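Side-chain contacts in histidinol-phosphatase (Listeria monocytogenes serotype 4b str. H7858, PDB 6NLR), which probably hydrolyses L-histidinol phosphate to histidinol and phosphate in histidine biosynthesis, using a trinuclear metal centre at the mouth of a PHP-type barrel: residues Y96-E101 against H123-Q128; E22-A27 against L86-G91; L184-Q189 against E194-F199; T244-S247 against P252-Y255. All coordinates share one frame; numbering follows the deposited sequence. Where two conformers were deposited one is given.

Contact 1. Residues Y96-E101 against H123-Q128; sequences YLIGYE and HFLEGQ. With MN (manganese (II) ion), chain E.
Ile98 puts its CD1 methyl against one branch of Leu125, CD1 to CD2 3.9 Å, the two side chains slanting across each other. CG1 of Ile98 stands anti to the carbonyl carbon (chi1 -65°), and the extended chain beyond it brings CD1 near Phe124 O as well. Leu125 starts out away from the 96-101 loop; its CD2 bends back to make the touch. Beside this pair, Leu97 CD2 lies 4.3 Å from Phe124 CD2, approaching the ring obliquely, while Phe47 of helix 45-48 packs edge-to-face on the same phenylalanine. No direct hydrogen bond joins the segments, and water fills that role. Water 2 donates to Tyr96 O and, at 2.7 Å, to Phe124 O, and accepts from Ile98 N; water 1 links Tyr96 O to His123 N. His123 turns to one manganese ion: NE2 binds it at 2.1 Å, and a second-shell hydrogen bond between ND1 and Asp95 fixes the rotation of the ring. Glu93 and His181 complete the protein ligands of this ion, which puts the water-bridged contact beside the trinuclear site of a PHP-family barrel.

Contact 2. Residues E22-A27 against L86-G91; sequences EMVLKA and LLIHIG
Leu86 meets Val24 just ahead of strand 87-95, where helix 20-29 packs on the parallel strands of the PHP barrel, a helix-on-sheet contact of the kind found in TIM-barrel relatives. Its CG is anti to the backbone N (chi1 -167°), which carries the CD2 methyl over to Val24 CG1 at 3.9 Å; the two side chains cross at a slant. Tyr35 of the adjoining strand 34-40 also touches Leu86, and it reaches Ala27 and Met23, a selenomethionine, too, extending the same greasy layer beneath the helix. Leu87 comes next and faces away from this layer, its backbone paired with Asp33 and Tyr35. Ile88 returns to the helix side, as the alternation of a strand requires, and meets Val24 end on, tip to tip. Ile78 of helix 68-81 touches both Val24 and Ile88, so helix 68-81 joins the same apolar cluster. His89 again lies on the other face of the strand, where its two ring nitrogens are hydrogen-bonded to Glu34 and Asp116. Beyond it, Ile90 packs on Met75 and Asn76 of helix 68-81, and Gly91 O accepts from Tyr71 OH of the same helix. Across the whole contact there is no hydrogen bond: CG1 of Val24 serves both Leu86 and Ile88, while CG2 meets Ile88. A chi1 of 159° on Val24 swings CG1 to the far side from its amide nitrogen, and Ile88 CD1 lies 4.0 Å from Val24 CG2 and 4.1 Å from Val24 CG1.

Contact 3. Residues L184-Q189 against E194-F199; sequences LCQKFQ and EDTSDF
Gln189 lies closely along the backbone of Glu194 and Asp195, and this is the tight part of the contact. Its chain, extended beyond CG, passes Glu194 O with CG at 3.2 Å, sets CD 3.5 Å from Asp195 CA, and ends with OE1 only 3.1 Å from Thr196 CG2, the two side chains crossing at about a right angle. Its chi1 of -129° leans toward an eclipsed position, which suggests a strained fit. The backbones join where Glu194 N donates to Gln189 O over 3.0 Å. Gln186 fixes the amide of Gln189: its NE2 donates to Gln189 OE1 at 2.8 Å, nearly straight at 167°, in the carbonyl plane and on a lone pair. Both glutamines belong to the type I beta turn Gln186-Gln189, which overlaps the end of the short 3-10 segment 184-186 at Gln186, in the long connection from strand 178-179 to helix 201-217 of the PHP barrel, and the contact folds this connection back on itself. Gln186 OE1 is taken by Gln156 of helix 152-168, so both ends of the Gln186 amide are bonded. Its CD lies 3.7 Å from Phe199 CE1, at the edge of the ring and near its plane, the amide and ring planes 65° apart. The packing is looser where Gln186 NE2 reaches Asp195 O only through water 5. On the more exposed side, bonds within the loop take over: Asp195 OD1 accepts from Ser197 N in an Asx turn, and also from Ser197 OG at 2.6 Å. Thr196 OG1 is hydrogen-bonded to Glu235.

Contact 4. Residues T244-S247 against P252-Y255; sequences TLAS and PFVY
Phe253 sets the CE2-CZ end of its ring against Ala246 on helix 240-248, with Ser247 at the edge. Its CG stands anti to the carbonyl carbon, beside the backbone N (chi1 -79°), and chi2 of -79° sets the ring plane nearly perpendicular to the plane through CA, CB and CG, with CE2 and CZ leading. Ala246 CB lies 3.5 Å from Phe253 CZ and equally near CE2, meeting the ring obliquely. This methyl, fixed by the helix backbone, points toward the strand and has no side-chain torsion. Ser247 takes a different stance. Its OG is also anti to the carbonyl carbon (chi1 -63°), which folds the hydroxyl back along the helix to hydrogen-bond with Val243 O, one turn earlier. In that position OG comes to 4.0 Å from Phe253 CE2, at the edge of the ring and near its plane. The serine's polar end is thus engaged by its own helix while it flanks an aromatic ring, and no hydrogen bond crosses the contact. Around this small apolar joint, Leu221 of strand 220-224 touches both Ala246 and Phe253, Leu211 of helix 201-217 packs against Ala246, and Pro238 reaches the phenylalanine. The contact thus packs helix 240-248 on strand 253-256 within the beta-alpha-beta unit that runs from strand 220-224 through this helix to strand 253-256.

In the fold
Along the chain the contacts come in series: contact 2 closes first, then contact 1, contact 3 and contact 4. Contacts 1 and 2 reach neighbouring strands of the same mixed sheet, 117-127 and 87-95, yet their centres lie about 30 Å apart, on opposite sides of the chain's centre. Contact 3 touches contact 1 where His123 CD2 packs on Leu184 CD2 at 3.9 Å, next to the manganese held by His123. Contact 4 belongs to the three-stranded parallel sheet, its centre about 19 Å from that of contact 3. Contacts 2 and 4 pack helices on barrel strands, while contacts 1 and 3 involve connecting loops; only contact 1 of the four supplies a metal ligand.

Contact 1. Residues Y96-E101 against H123-Q128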
loop_
_atom_site.group_PDB
_atom_site.type_symbol
_atom_site.label_atom_id
_atom_site.label_comp_id
_atom_site.label_asym_id
_atom_site.label_seq_id
_atom_site.Cartn_x
_atom_site.Cartn_y
_atom_site.Cartn_z
ATOM N N TYR A 96 -8.046 -2.280 2.923
ATOM C CA TYR A 96 -9.465 -1.925 2.733
ATOM C C TYR A 96 -10.125 -3.157 2.098
ATOM O O TYR A 96 -9.789 -3.531 0.947
ATOM C CB TYR A 96 -9.664 -0.634 1.941
ATOM C CG TYR A 96 -11.121 -0.280 1.879
ATOM C CD1 TYR A 96 -11.795 0.134 3.026
ATOM C CD2 TYR A 96 -11.861 -0.471 0.727
ATOM C CE1 TYR A 96 -13.157 0.389 3.006
ATOM C CE2 TYR A 96 -13.218 -0.193 0.690
ATOM C CZ TYR A 96 -13.862 0.232 1.836
ATOM O OH TYR A 96 -15.186 0.491 1.800
ATOM N N LEU A 97 -10.985 -3.819 2.873
ATOM C CA LEU A 97 -11.730 -5.034 2.444
ATOM C C LEU A 97 -13.189 -4.631 2.183
ATOM O O LEU A 97 -13.944 -4.378 3.155
ATOM C CB LEU A 97 -11.600 -6.102 3.536
ATOM C CG LEU A 97 -10.175 -6.577 3.840
ATOM C CD1 LEU A 97 -10.173 -7.580 4.990
ATOM C CD2 LEU A 97 -9.486 -7.183 2.612
ATOM N N ILE A 98 -13.543 -4.537 0.905
ATOM C CA ILE A 98 -14.898 -4.105 0.445
ATOM C C ILE A 98 -15.934 -5.066 1.043
ATOM O O ILE A 98 -15.778 -6.294 0.874
ATOM C CB ILE A 98 -14.941 -4.062 -1.093
ATOM C CG1 ILE A 98 -13.995 -2.988 -1.639
ATOM C CG2 ILE A 98 -16.375 -3.862 -1.598
ATOM C CD1 ILE A 98 -13.547 -3.230 -3.051
ATOM N N GLY A 99 -16.892 -4.522 1.794
ATOM C CA GLY A 99 -17.956 -5.283 2.465
ATOM C C GLY A 99 -17.539 -5.778 3.842
ATOM O O GLY A 99 -18.376 -6.410 4.480
ATOM N N TYR A 100 -16.303 -5.524 4.306
ATOM C CA TYR A 100 -15.838 -5.972 5.649
ATOM C C TYR A 100 -15.376 -4.781 6.513
ATOM O O TYR A 100 -14.458 -4.952 7.352
ATOM C CB TYR A 100 -14.746 -7.031 5.479
ATOM C CG TYR A 100 -15.258 -8.304 4.862
ATOM C CD1 TYR A 100 -15.412 -8.404 3.493
ATOM C CD2 TYR A 100 -15.640 -9.381 5.640
ATOM C CE1 TYR A 100 -15.897 -9.554 2.902
ATOM C CE2 TYR A 100 -16.119 -10.551 5.064
ATOM C CZ TYR A 100 -16.258 -10.625 3.692
ATOM O OH TYR A 100 -16.749 -11.746 3.102
ATOM N N GLU A 101 -16.000 -3.611 6.347
ATOM C CA GLU A 101 -15.667 -2.387 7.130
ATOM C C GLU A 101 -15.802 -2.679 8.629
ATOM O O GLU A 101 -14.976 -2.167 9.396
ATOM C CB GLU A 101 -16.537 -1.202 6.696
ATOM C CG GLU A 101 -16.168 -0.708 5.312
ATOM C CD GLU A 101 -16.830 0.575 4.861
ATOM O OE1 GLU A 101 -17.739 1.092 5.591
ATOM O OE2 GLU A 101 -16.438 1.063 3.771
ATOM N N HIS A 123 -5.925 -3.998 -2.069
ATOM C CA HIS A 123 -5.167 -5.123 -2.692
ATOM C C HIS A 123 -6.105 -6.160 -3.318
ATOM O O HIS A 123 -5.604 -6.995 -4.094
ATOM C CB HIS A 123 -4.260 -5.838 -1.680
ATOM C CG HIS A 123 -3.187 -4.996 -1.073
ATOM N ND1 HIS A 123 -3.091 -4.818 0.296
ATOM C CD2 HIS A 123 -2.180 -4.280 -1.613
ATOM C CE1 HIS A 123 -2.065 -4.031 0.567
ATOM N NE2 HIS A 123 -1.511 -3.672 -0.578
ATOM N N PHE A 124 -7.396 -6.140 -2.989
ATOM C CA PHE A 124 -8.375 -7.168 -3.416
ATOM C C PHE A 124 -9.631 -6.485 -3.962
ATOM O O PHE A 124 -10.117 -5.503 -3.369
ATOM C CB PHE A 124 -8.756 -8.077 -2.249
ATOM C CG PHE A 124 -7.634 -8.917 -1.694
ATOM C CD1 PHE A 124 -7.311 -10.131 -2.275
ATOM C CD2 PHE A 124 -6.937 -8.504 -0.562
ATOM C CE1 PHE A 124 -6.292 -10.910 -1.743
ATOM C CE2 PHE A 124 -5.908 -9.272 -0.048
ATOM C CZ PHE A 124 -5.586 -10.469 -0.642
ATOM N N LEU A 125 -10.140 -7.005 -5.071
ATOM C CA LEU A 125 -11.441 -6.618 -5.663
ATOM C C LEU A 125 -12.272 -7.868 -5.861
ATOM O O LEU A 125 -11.701 -8.961 -5.999
ATOM C CB LEU A 125 -11.208 -6.013 -7.050
ATOM C CG LEU A 125 -10.743 -4.581 -7.105
ATOM C CD1 LEU A 125 -10.496 -4.203 -8.565
ATOM C CD2 LEU A 125 -11.773 -3.677 -6.451
ATOM N N GLU A 126 -13.583 -7.691 -5.931
ATOM C CA GLU A 126 -14.497 -8.752 -6.413
ATOM C C GLU A 126 -14.051 -9.149 -7.823
ATOM O O GLU A 126 -13.821 -8.242 -8.660
ATOM C CB GLU A 126 -15.951 -8.282 -6.402
ATOM C CG GLU A 126 -16.809 -9.095 -7.341
ATOM C CD GLU A 126 -18.287 -9.107 -7.033
ATOM O OE1 GLU A 126 -18.728 -8.244 -6.223
ATOM O OE2 GLU A 126 -18.979 -9.975 -7.593
ATOM N N GLY A 127 -13.933 -10.447 -8.073
ATOM C CA GLY A 127 -13.559 -10.961 -9.395
ATOM C C GLY A 127 -14.160 -12.316 -9.633
ATOM O O GLY A 127 -15.169 -12.666 -8.981
ATOM N N GLN A 128 -13.549 -13.067 -10.538
ATOM C CA GLN A 128 -14.075 -14.365 -11.006
ATOM C C GLN A 128 -13.970 -15.337 -9.830
ATOM O O GLN A 128 -12.820 -15.622 -9.397
ATOM C CB GLN A 128 -13.295 -14.809 -12.237
ATOM C CG GLN A 128 -13.894 -16.013 -12.940
ATOM C CD GLN A 128 -15.271 -15.781 -13.511
ATOM O OE1 GLN A 128 -16.114 -16.676 -13.495
ATOM N NE2 GLN A 128 -15.509 -14.597 -14.039
HETATM MN MN MN E . 0.365 -2.758 -0.588
HETATM O O HOH W 1 -7.455 -4.917 0.073
HETATM O O HOH W 2 -11.177 -5.041 -0.904
HETATM O O HOH W 3 0.820 -3.528 -2.731
HETATM O O HOH W 4 2.055 -2.187 -0.346
#

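Contact 2. Residues E22-A27 against L86-G91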
loop_
_atom_site.group_PDB
_atom_site.type_symbol
_atom_site.label_atom_id
_atom_site.label_comp_id
_atom_site.label_asym_id
_atom_site.label_seq_id
_atom_site.Cartn_x
_atom_site.Cartn_y
_atom_site.Cartn_z
ATOM N N GLU A 22 18.307 -5.233 10.298
ATOM C CA GLU A 22 19.280 -5.033 9.184
ATOM C C GLU A 22 18.710 -3.972 8.237
ATOM O O GLU A 22 19.471 -3.185 7.683
ATOM C CB GLU A 22 19.617 -6.346 8.465
ATOM C CG GLU A 22 20.282 -7.395 9.356
ATOM C CD GLU A 22 21.449 -6.945 10.237
ATOM O OE1 GLU A 22 22.471 -6.481 9.680
ATOM O OE2 GLU A 22 21.343 -7.065 11.497
HETATM N N MSE A 23 17.375 -3.929 8.091
HETATM C CA MSE A 23 16.739 -2.925 7.248
HETATM C C MSE A 23 16.919 -1.534 7.875
HETATM O O MSE A 23 17.259 -0.570 7.188
HETATM C CB MSE A 23 15.267 -3.286 7.010
HETATM C CG MSE A 23 15.080 -4.624 6.349
HETATM SE SE MSE A 23 13.200 -5.134 6.241
HETATM C CE MSE A 23 12.526 -3.713 5.084
ATOM N N VAL A 24 16.747 -1.442 9.199
ATOM C CA VAL A 24 16.867 -0.174 9.901
ATOM C C VAL A 24 18.317 0.311 9.823
ATOM O O VAL A 24 18.528 1.503 9.566
ATOM C CB VAL A 24 16.349 -0.304 11.344
ATOM C CG1 VAL A 24 16.892 0.784 12.270
ATOM C CG2 VAL A 24 14.827 -0.322 11.354
ATOM N N LEU A 25 19.294 -0.582 10.011
ATOM C CA LEU A 25 20.733 -0.220 9.932
ATOM C C LEU A 25 21.035 0.318 8.528
ATOM O O LEU A 25 21.813 1.293 8.413
ATOM C CB LEU A 25 21.606 -1.430 10.287
ATOM C CG LEU A 25 21.713 -1.759 11.782
ATOM C CD1 LEU A 25 22.315 -3.159 12.005
ATOM C CD2 LEU A 25 22.550 -0.697 12.508
ATOM N N LYS A 26 20.446 -0.272 7.488
ATOM C CA LYS A 26 20.647 0.208 6.097
ATOM C C LYS A 26 19.995 1.592 5.931
ATOM O O LYS A 26 20.616 2.457 5.318
ATOM C CB LYS A 26 20.076 -0.774 5.073
ATOM C CG LYS A 26 20.391 -0.417 3.629
ATOM C CD LYS A 26 21.832 -0.563 3.290
ATOM C CE LYS A 26 22.117 -0.234 1.843
ATOM N NZ LYS A 26 23.540 -0.522 1.524
ATOM N N ALA A 27 18.783 1.794 6.441
ATOM C CA ALA A 27 18.106 3.110 6.381
ATOM C C ALA A 27 19.007 4.165 7.040
ATOM O O ALA A 27 19.143 5.263 6.460
ATOM C CB ALA A 27 16.723 3.063 6.973
ATOM N N LEU A 86 17.297 7.413 14.462
ATOM C CA LEU A 86 16.159 7.257 13.525
ATOM C C LEU A 86 14.875 7.335 14.351
ATOM O O LEU A 86 14.776 6.573 15.326
ATOM C CB LEU A 86 16.287 5.882 12.851
ATOM C CG LEU A 86 15.409 5.645 11.634
ATOM C CD1 LEU A 86 15.832 6.542 10.496
ATOM C CD2 LEU A 86 15.471 4.194 11.184
ATOM N N LEU A 87 13.925 8.185 13.960
ATOM C CA LEU A 87 12.565 8.162 14.534
ATOM C C LEU A 87 11.767 7.051 13.841
ATOM O O LEU A 87 11.471 7.185 12.634
ATOM C CB LEU A 87 11.912 9.535 14.380
ATOM C CG LEU A 87 10.471 9.616 14.892
ATOM C CD1 LEU A 87 10.407 9.173 16.355
ATOM C CD2 LEU A 87 9.921 11.034 14.709
ATOM N N ILE A 88 11.438 5.994 14.578
ATOM C CA ILE A 88 10.687 4.823 14.040
ATOM C C ILE A 88 9.227 4.915 14.475
ATOM O O ILE A 88 8.978 5.081 15.664
ATOM C CB ILE A 88 11.375 3.514 14.451
ATOM C CG1 ILE A 88 12.756 3.446 13.783
ATOM C CG2 ILE A 88 10.498 2.317 14.118
ATOM C CD1 ILE A 88 13.602 2.277 14.176
ATOM N N HIS A 89 8.314 4.831 13.521
ATOM C CA HIS A 89 6.861 4.712 13.777
ATOM C C HIS A 89 6.467 3.251 13.547
ATOM O O HIS A 89 7.122 2.563 12.735
ATOM C CB HIS A 89 6.050 5.679 12.911
ATOM C CG HIS A 89 6.450 7.109 13.026
ATOM N ND1 HIS A 89 6.315 7.817 14.184
ATOM C CD2 HIS A 89 6.970 7.971 12.107
ATOM C CE1 HIS A 89 6.733 9.063 13.994
ATOM N NE2 HIS A 89 7.148 9.178 12.712
ATOM N N ILE A 90 5.459 2.789 14.278
ATOM C CA ILE A 90 4.950 1.401 14.204
ATOM C C ILE A 90 3.467 1.462 13.873
ATOM O O ILE A 90 2.720 2.161 14.535
ATOM C CB ILE A 90 5.213 0.658 15.520
ATOM C CG1 ILE A 90 6.692 0.734 15.914
ATOM C CG2 ILE A 90 4.716 -0.773 15.398
ATOM C CD1 ILE A 90 6.997 0.208 17.292
ATOM N N GLY A 91 3.052 0.709 12.875
ATOM C CA GLY A 91 1.627 0.566 12.552
ATOM C C GLY A 91 1.423 -0.538 11.553
ATOM O O GLY A 91 2.205 -1.516 11.552
#

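Contact 3. Residues L184-Q189 against E194-F199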
loop_
_atom_site.group_PDB
_atom_site.type_symbol
_atom_site.label_atom_id
_atom_site.label_comp_id
_atom_site.label_asym_id
_atom_site.label_seq_id
_atom_site.Cartn_x
_atom_site.Cartn_y
_atom_site.Cartn_z
ATOM N N LEU A 184 -2.182 1.023 -8.175
ATOM C CA LEU A 184 -1.701 -0.389 -8.106
ATOM C C LEU A 184 -2.268 -1.194 -9.288
ATOM O O LEU A 184 -1.703 -2.240 -9.608
ATOM C CB LEU A 184 -2.098 -1.032 -6.773
ATOM C CG LEU A 184 -1.437 -2.392 -6.499
ATOM C CD1 LEU A 184 0.061 -2.219 -6.235
ATOM C CD2 LEU A 184 -2.096 -3.073 -5.312
ATOM N N CYS A 185 -3.343 -0.720 -9.911
ATOM C CA CYS A 185 -3.923 -1.271 -11.167
ATOM C C CYS A 185 -2.907 -1.203 -12.324
ATOM O O CYS A 185 -3.185 -1.854 -13.355
ATOM C CB CYS A 185 -5.208 -0.535 -11.541
ATOM S SG CYS A 185 -5.017 1.261 -11.783
ATOM N N GLN A 186 -1.760 -0.537 -12.150
ATOM C CA GLN A 186 -0.694 -0.438 -13.200
ATOM C C GLN A 186 0.461 -1.417 -12.937
ATOM O O GLN A 186 1.416 -1.431 -13.726
ATOM C CB GLN A 186 -0.151 0.995 -13.301
ATOM C CG GLN A 186 -1.232 2.045 -13.507
ATOM C CD GLN A 186 -2.117 1.801 -14.705
ATOM O OE1 GLN A 186 -3.346 1.828 -14.607
ATOM N NE2 GLN A 186 -1.501 1.559 -15.863
ATOM N N LYS A 187 0.382 -2.242 -11.891
ATOM C CA LYS A 187 1.532 -3.101 -11.503
ATOM C C LYS A 187 1.901 -4.059 -12.641
ATOM O O LYS A 187 3.106 -4.341 -12.782
ATOM C CB LYS A 187 1.263 -3.880 -10.220
ATOM C CG LYS A 187 2.412 -4.788 -9.810
ATOM C CD LYS A 187 2.236 -5.417 -8.468
ATOM C CE LYS A 187 3.385 -6.332 -8.089
ATOM N NZ LYS A 187 3.137 -6.880 -6.738
ATOM N N PHE A 188 0.935 -4.539 -13.446
ATOM C CA PHE A 188 1.215 -5.513 -14.538
ATOM C C PHE A 188 0.913 -4.889 -15.897
ATOM O O PHE A 188 0.666 -5.619 -16.880
ATOM C CB PHE A 188 0.431 -6.791 -14.283
ATOM C CG PHE A 188 0.747 -7.417 -12.952
ATOM C CD1 PHE A 188 2.045 -7.828 -12.640
ATOM C CD2 PHE A 188 -0.243 -7.551 -11.998
ATOM C CE1 PHE A 188 2.334 -8.371 -11.399
ATOM C CE2 PHE A 188 0.041 -8.133 -10.775
ATOM C CZ PHE A 188 1.322 -8.533 -10.481
ATOM N N GLN A 189 0.940 -3.561 -15.924
ATOM C CA GLN A 189 0.719 -2.692 -17.106
ATOM C C GLN A 189 1.164 -3.356 -18.416
ATOM O O GLN A 189 0.371 -3.464 -19.390
ATOM C CB GLN A 189 1.682 -1.520 -16.929
ATOM C CG GLN A 189 0.998 -0.216 -17.063
ATOM C CD GLN A 189 1.860 0.901 -16.561
ATOM O OE1 GLN A 189 1.282 1.886 -16.188
ATOM N NE2 GLN A 189 3.188 0.776 -16.569
ATOM N N GLU A 194 -0.120 -1.844 -21.911
ATOM C CA GLU A 194 -0.606 -0.576 -21.336
ATOM C C GLU A 194 0.563 0.107 -20.636
ATOM O O GLU A 194 1.539 -0.585 -20.231
ATOM C CB GLU A 194 -1.706 -0.849 -20.311
ATOM C CG GLU A 194 -2.988 -1.373 -20.925
ATOM C CD GLU A 194 -3.815 -0.352 -21.683
ATOM O OE1 GLU A 194 -3.436 0.855 -21.704
ATOM O OE2 GLU A 194 -4.799 -0.780 -22.313
ATOM N N ASP A 195 0.463 1.433 -20.513
ATOM C CA ASP A 195 1.420 2.293 -19.775
ATOM C C ASP A 195 0.641 3.551 -19.344
ATOM O O ASP A 195 -0.586 3.650 -19.608
ATOM C CB ASP A 195 2.685 2.522 -20.614
ATOM C CG ASP A 195 2.443 3.221 -21.934
ATOM O OD1 ASP A 195 1.631 4.190 -21.919
ATOM O OD2 ASP A 195 3.039 2.801 -22.973
ATOM N N THR A 196 1.289 4.459 -18.641
ATOM C CA THR A 196 0.593 5.601 -17.997
ATOM C C THR A 196 0.463 6.715 -19.034
ATOM O O THR A 196 -0.120 7.752 -18.671
ATOM C CB THR A 196 1.295 6.009 -16.694
ATOM O OG1 THR A 196 2.659 6.310 -16.975
ATOM C CG2 THR A 196 1.211 4.927 -15.641
ATOM N N SER A 197 0.921 6.520 -20.274
ATOM C CA SER A 197 0.884 7.574 -21.306
ATOM C C SER A 197 -0.563 7.826 -21.761
ATOM O O SER A 197 -0.790 8.850 -22.420
ATOM C CB SER A 197 1.801 7.267 -22.473
ATOM O OG SER A 197 1.224 6.317 -23.351
ATOM N N ASP A 198 -1.506 6.910 -21.545
ATOM C CA ASP A 198 -2.789 7.029 -22.300
ATOM C C ASP A 198 -3.994 6.703 -21.399
ATOM O O ASP A 198 -5.046 6.172 -21.897
ATOM C CB ASP A 198 -2.696 6.229 -23.603
ATOM C CG ASP A 198 -3.043 4.767 -23.399
ATOM O OD1 ASP A 198 -2.596 4.194 -22.372
ATOM O OD2 ASP A 198 -3.813 4.231 -24.235
ATOM N N PHE A 199 -3.936 7.103 -20.135
ATOM C CA PHE A 199 -5.137 7.122 -19.246
ATOM C C PHE A 199 -6.302 7.777 -19.997
ATOM O O PHE A 199 -6.129 8.885 -20.493
ATOM C CB PHE A 199 -4.866 7.858 -17.927
ATOM C CG PHE A 199 -3.998 7.124 -16.941
ATOM C CD1 PHE A 199 -3.597 5.809 -17.155
ATOM C CD2 PHE A 199 -3.575 7.747 -15.781
ATOM C CE1 PHE A 199 -2.783 5.146 -16.239
ATOM C CE2 PHE A 199 -2.788 7.077 -14.857
ATOM C CZ PHE A 199 -2.385 5.787 -15.092
HETATM O O HOH W 5 -2.768 2.239 -18.447
#

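Contact 4. Residues T244-S247 against P252-Y255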
loop_
_atom_site.group_PDB
_atom_site.type_symbol
_atom_site.label_atom_id
_atom_site.label_comp_id
_atom_site.label_asym_id
_atom_site.label_seq_id
_atom_site.Cartn_x
_atom_site.Cartn_y
_atom_site.Cartn_z
ATOM N N THR A 244 1.337 15.701 -9.963
ATOM C CA THR A 244 1.187 17.139 -10.289
ATOM C C THR A 244 -0.200 17.636 -9.857
ATOM O O THR A 244 -0.252 18.663 -9.199
ATOM C CB THR A 244 1.465 17.373 -11.783
ATOM O OG1 THR A 244 2.811 16.935 -11.964
ATOM C CG2 THR A 244 1.317 18.810 -12.230
ATOM N N LEU A 245 -1.278 16.947 -10.222
ATOM C CA LEU A 245 -2.649 17.306 -9.766
ATOM C C LEU A 245 -2.685 17.319 -8.231
ATOM O O LEU A 245 -3.176 18.307 -7.666
ATOM C CB LEU A 245 -3.685 16.340 -10.333
ATOM C CG LEU A 245 -3.853 16.384 -11.852
ATOM C CD1 LEU A 245 -4.737 15.249 -12.342
ATOM C CD2 LEU A 245 -4.371 17.737 -12.323
ATOM N N ALA A 246 -2.145 16.287 -7.574
ATOM C CA ALA A 246 -2.199 16.176 -6.096
ATOM C C ALA A 246 -1.434 17.355 -5.490
ATOM O O ALA A 246 -1.974 18.008 -4.575
ATOM C CB ALA A 246 -1.697 14.832 -5.606
ATOM N N SER A 247 -0.245 17.676 -6.004
ATOM C CA SER A 247 0.584 18.804 -5.491
ATOM C C SER A 247 -0.139 20.142 -5.682
ATOM O O SER A 247 -0.083 20.969 -4.755
ATOM C CB SER A 247 1.950 18.812 -6.102
ATOM O OG SER A 247 2.617 17.611 -5.727
ATOM N N PRO A 252 -0.225 16.338 0.669
ATOM C CA PRO A 252 1.115 15.889 1.003
ATOM C C PRO A 252 1.352 14.471 0.485
ATOM O O PRO A 252 0.449 13.642 0.519
ATOM C CB PRO A 252 1.189 15.902 2.538
ATOM C CG PRO A 252 -0.035 16.713 2.965
ATOM C CD PRO A 252 -1.060 16.499 1.865
ATOM N N PHE A 253 2.597 14.236 0.084
ATOM C CA PHE A 253 3.156 12.907 -0.265
ATOM C C PHE A 253 4.184 12.526 0.792
ATOM O O PHE A 253 4.901 13.388 1.246
ATOM C CB PHE A 253 3.803 12.942 -1.652
ATOM C CG PHE A 253 2.826 12.856 -2.793
ATOM C CD1 PHE A 253 2.286 11.631 -3.167
ATOM C CD2 PHE A 253 2.434 13.998 -3.476
ATOM C CE1 PHE A 253 1.388 11.561 -4.215
ATOM C CE2 PHE A 253 1.555 13.920 -4.536
ATOM C CZ PHE A 253 1.035 12.700 -4.907
ATOM N N VAL A 254 4.203 11.251 1.169
ATOM C CA VAL A 254 5.304 10.636 1.950
ATOM C C VAL A 254 5.924 9.541 1.080
ATOM O O VAL A 254 5.184 8.626 0.669
ATOM C CB VAL A 254 4.782 10.068 3.282
ATOM C CG1 VAL A 254 5.919 9.498 4.120
ATOM C CG2 VAL A 254 3.975 11.107 4.055
ATOM N N TYR A 255 7.220 9.652 0.810
ATOM C CA TYR A 255 8.029 8.598 0.144
ATOM C C TYR A 255 7.783 7.264 0.839
ATOM O O TYR A 255 7.853 7.227 2.068
ATOM C CB TYR A 255 9.516 8.915 0.195
ATOM C CG TYR A 255 10.413 7.746 -0.153
ATOM C CD1 TYR A 255 10.594 7.347 -1.467
ATOM C CD2 TYR A 255 11.076 7.028 0.832
ATOM C CE1 TYR A 255 11.427 6.287 -1.793
ATOM C CE2 TYR A 255 11.928 5.975 0.528
ATOM C CZ TYR A 255 12.118 5.613 -0.800
ATOM O OH TYR A 255 12.931 4.570 -1.121
#